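Local coordinates for fiber protein 2 (Human adenovirus type 41, PDB 2BZU) that forms trimeric spikes at the capsid vertices, of which this is the terminal knob, and may take part in attachment to the host cell, at residues A[115-120]-A[139-144]. Sequence-based numbering, arbitrary orientation.
Sequences PRNKTA and YNEINS
Arg116 lies along the backbone of 140-144 at the corner of a type II beta turn, Pro115 to Lys118, which Lys118 N closes onto Pro115 O. Its CA already touches the other loop, making a CA-H...O contact with Asn140 O at 3.2 Å. From there CB and CG each pass 3.3 Å from Ile142 O, while CG also meets Asn140 CB. CD comes next, 3.3 Å from the same Ile142 O and 3.6 Å from Asn143 O, and NE lies near Asn143 O without a hydrogen bond. The chain runs extended through chi2 and bends at chi3; beyond the bend NH2 bonds to Gly145 O, just past the segment.

Asn117 supplies both direct hydrogen bonds. Its backbone N meets Asn140 O at 2.9 Å, with 161° at the hydrogen and the donor somewhat out of the carbonyl plane. With CG beside the backbone N (chi1 -71°), the amide reaches over to Asn143, where ND2 donates to OD1 at 2.9 Å, in the carbonyl plane of Asn143, although the two amide planes stand 68° apart. Water 1 joins Pro115 O to Tyr139 O, and water 2 joins Lys118 O to Tyr139 O.

Asn140 is buried: its OD1 accepts from Ala147 N and its ND2 donates to Tyr114 O and Pro109 O. At the surface of the knob, the loop before strand 125-128 is thus joined to the 133-139/146-153 connection by one backbone bond and one amide-amide bond, by the aliphatic part of Arg116 lying against carbonyl oxygens, and by water, with no salt bridge between the segments.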
loop_
_atom_site.group_PDB
_atom_site.type_symbol
_atom_site.label_atom_id
_atom_site.label_comp_id
_atom_site.label_asym_id
_atom_site.label_seq_id
_atom_site.Cartn_x
_atom_site.Cartn_y
_atom_site.Cartn_z
ATOM N N PRO A 115 -9.422 -11.390 -15.811
ATOM C CA PRO A 115 -10.153 -11.594 -17.059
ATOM C C PRO A 115 -11.470 -10.820 -17.114
ATOM O O PRO A 115 -12.122 -10.620 -16.085
ATOM C CB PRO A 115 -10.421 -13.104 -17.065
ATOM C CG PRO A 115 -9.401 -13.668 -16.128
ATOM C CD PRO A 115 -9.208 -12.649 -15.078
ATOM N N ARG A 116 -11.847 -10.383 -18.304
ATOM C CA ARG A 116 -13.090 -9.622 -18.435
ATOM C C ARG A 116 -14.278 -10.402 -17.864
ATOM O O ARG A 116 -14.457 -11.610 -18.156
ATOM C CB ARG A 116 -13.353 -9.179 -19.875
ATOM C CG ARG A 116 -12.580 -7.902 -20.230
ATOM C CD ARG A 116 -12.834 -7.422 -21.636
ATOM N NE ARG A 116 -12.180 -8.312 -22.561
ATOM C CZ ARG A 116 -10.909 -8.222 -22.957
ATOM N NH1 ARG A 116 -10.421 -9.157 -23.752
ATOM N NH2 ARG A 116 -10.115 -7.234 -22.553
ATOM N N ASN A 117 -15.055 -9.715 -17.027
ATOM C CA ASN A 117 -16.285 -10.237 -16.458
ATOM C C ASN A 117 -16.082 -11.381 -15.444
ATOM O O ASN A 117 -17.043 -12.054 -15.071
ATOM C CB ASN A 117 -17.262 -10.652 -17.565
ATOM C CG ASN A 117 -17.841 -9.462 -18.302
ATOM O OD1 ASN A 117 -18.248 -8.467 -17.677
ATOM N ND2 ASN A 117 -17.873 -9.542 -19.645
ATOM N N LYS A 118 -14.853 -11.564 -14.955
ATOM C CA LYS A 118 -14.609 -12.532 -13.885
ATOM C C LYS A 118 -15.126 -11.971 -12.583
ATOM O O LYS A 118 -14.814 -10.828 -12.212
ATOM C CB LYS A 118 -13.116 -12.828 -13.743
ATOM C CG LYS A 118 -12.790 -13.916 -12.686
ATOM C CD LYS A 118 -11.300 -13.975 -12.380
ATOM C CE LYS A 118 -10.965 -14.735 -11.091
ATOM N NZ LYS A 118 -9.484 -14.794 -10.839
ATOM N N THR A 119 -15.872 -12.786 -11.852
ATOM C CA THR A 119 -16.329 -12.421 -10.511
ATOM C C THR A 119 -15.133 -12.171 -9.595
ATOM O O THR A 119 -14.194 -12.985 -9.550
ATOM C CB THR A 119 -17.202 -13.535 -9.916
ATOM O OG1 THR A 119 -18.246 -13.847 -10.848
ATOM C CG2 THR A 119 -17.816 -13.101 -8.603
ATOM N N ALA A 120 -15.148 -11.033 -8.905
ATOM C CA ALA A 120 -14.065 -10.664 -7.994
ATOM C C ALA A 120 -14.270 -11.378 -6.665
ATOM O O ALA A 120 -15.398 -11.705 -6.298
ATOM C CB ALA A 120 -14.027 -9.159 -7.789
ATOM N N TYR A 139 -12.025 -5.083 -11.276
ATOM C CA TYR A 139 -11.299 -4.829 -12.521
ATOM C C TYR A 139 -11.934 -5.536 -13.700
ATOM O O TYR A 139 -12.345 -6.693 -13.619
ATOM C CB TYR A 139 -9.836 -5.248 -12.384
ATOM C CG TYR A 139 -9.148 -4.592 -11.221
ATOM C CD1 TYR A 139 -8.804 -3.260 -11.261
ATOM C CD2 TYR A 139 -8.871 -5.295 -10.057
ATOM C CE1 TYR A 139 -8.195 -2.641 -10.184
ATOM C CE2 TYR A 139 -8.257 -4.689 -8.979
ATOM C CZ TYR A 139 -7.911 -3.352 -9.045
ATOM O OH TYR A 139 -7.304 -2.721 -7.965
ATOM N N ASN A 140 -11.995 -4.807 -14.808
ATOM C CA ASN A 140 -12.390 -5.374 -16.108
ATOM C C ASN A 140 -13.775 -6.002 -16.166
ATOM O O ASN A 140 -13.993 -6.997 -16.875
ATOM C CB ASN A 140 -11.310 -6.322 -16.624
ATOM C CG ASN A 140 -9.966 -5.619 -16.824
ATOM O OD1 ASN A 140 -9.928 -4.406 -17.031
ATOM N ND2 ASN A 140 -8.863 -6.379 -16.799
ATOM N N GLU A 141 -14.707 -5.396 -15.440
ATOM C CA GLU A 141 -16.126 -5.763 -15.534
ATOM C C GLU A 141 -16.704 -5.034 -16.744
ATOM O O GLU A 141 -17.415 -4.036 -16.611
ATOM C CB GLU A 141 -16.889 -5.427 -14.258
ATOM C CG GLU A 141 -18.286 -6.010 -14.235
ATOM C CD GLU A 141 -19.012 -5.761 -12.917
ATOM O OE1 GLU A 141 -18.714 -6.450 -11.916
ATOM O OE2 GLU A 141 -19.896 -4.863 -12.870
ATOM N N ILE A 142 -16.382 -5.565 -17.916
ATOM C CA ILE A 142 -16.644 -4.896 -19.184
ATOM C C ILE A 142 -16.451 -5.917 -20.314
ATOM O O ILE A 142 -15.688 -6.858 -20.167
ATOM C CB ILE A 142 -15.706 -3.646 -19.344
ATOM C CG1 ILE A 142 -16.226 -2.698 -20.452
ATOM C CG2 ILE A 142 -14.268 -4.064 -19.540
ATOM C CD1 ILE A 142 -15.577 -1.308 -20.390
ATOM N N ASN A 143 -17.185 -5.781 -21.419
ATOM C CA ASN A 143 -17.115 -6.797 -22.460
ATOM C C ASN A 143 -15.925 -6.673 -23.401
ATOM O O ASN A 143 -15.534 -7.660 -24.038
ATOM C CB ASN A 143 -18.407 -6.819 -23.291
ATOM C CG ASN A 143 -19.599 -7.337 -22.495
ATOM O OD1 ASN A 143 -19.444 -8.189 -21.609
ATOM N ND2 ASN A 143 -20.794 -6.844 -22.816
ATOM N N SER A 144 -15.361 -5.475 -23.478
ATOM C CA SER A 144 -14.219 -5.163 -24.338
ATOM C C SER A 144 -13.348 -4.183 -23.608
ATOM O O SER A 144 -13.855 -3.396 -22.823
ATOM C CB SER A 144 -14.695 -4.458 -25.617
ATOM O OG SER A 144 -15.493 -5.289 -26.396
HETATM O O HOH W 1 -11.593 -9.390 -13.651
HETATM O O HOH W 2 -14.911 -8.427 -13.706
HETATM O O HOH W 3 -17.284 -8.649 -12.227
#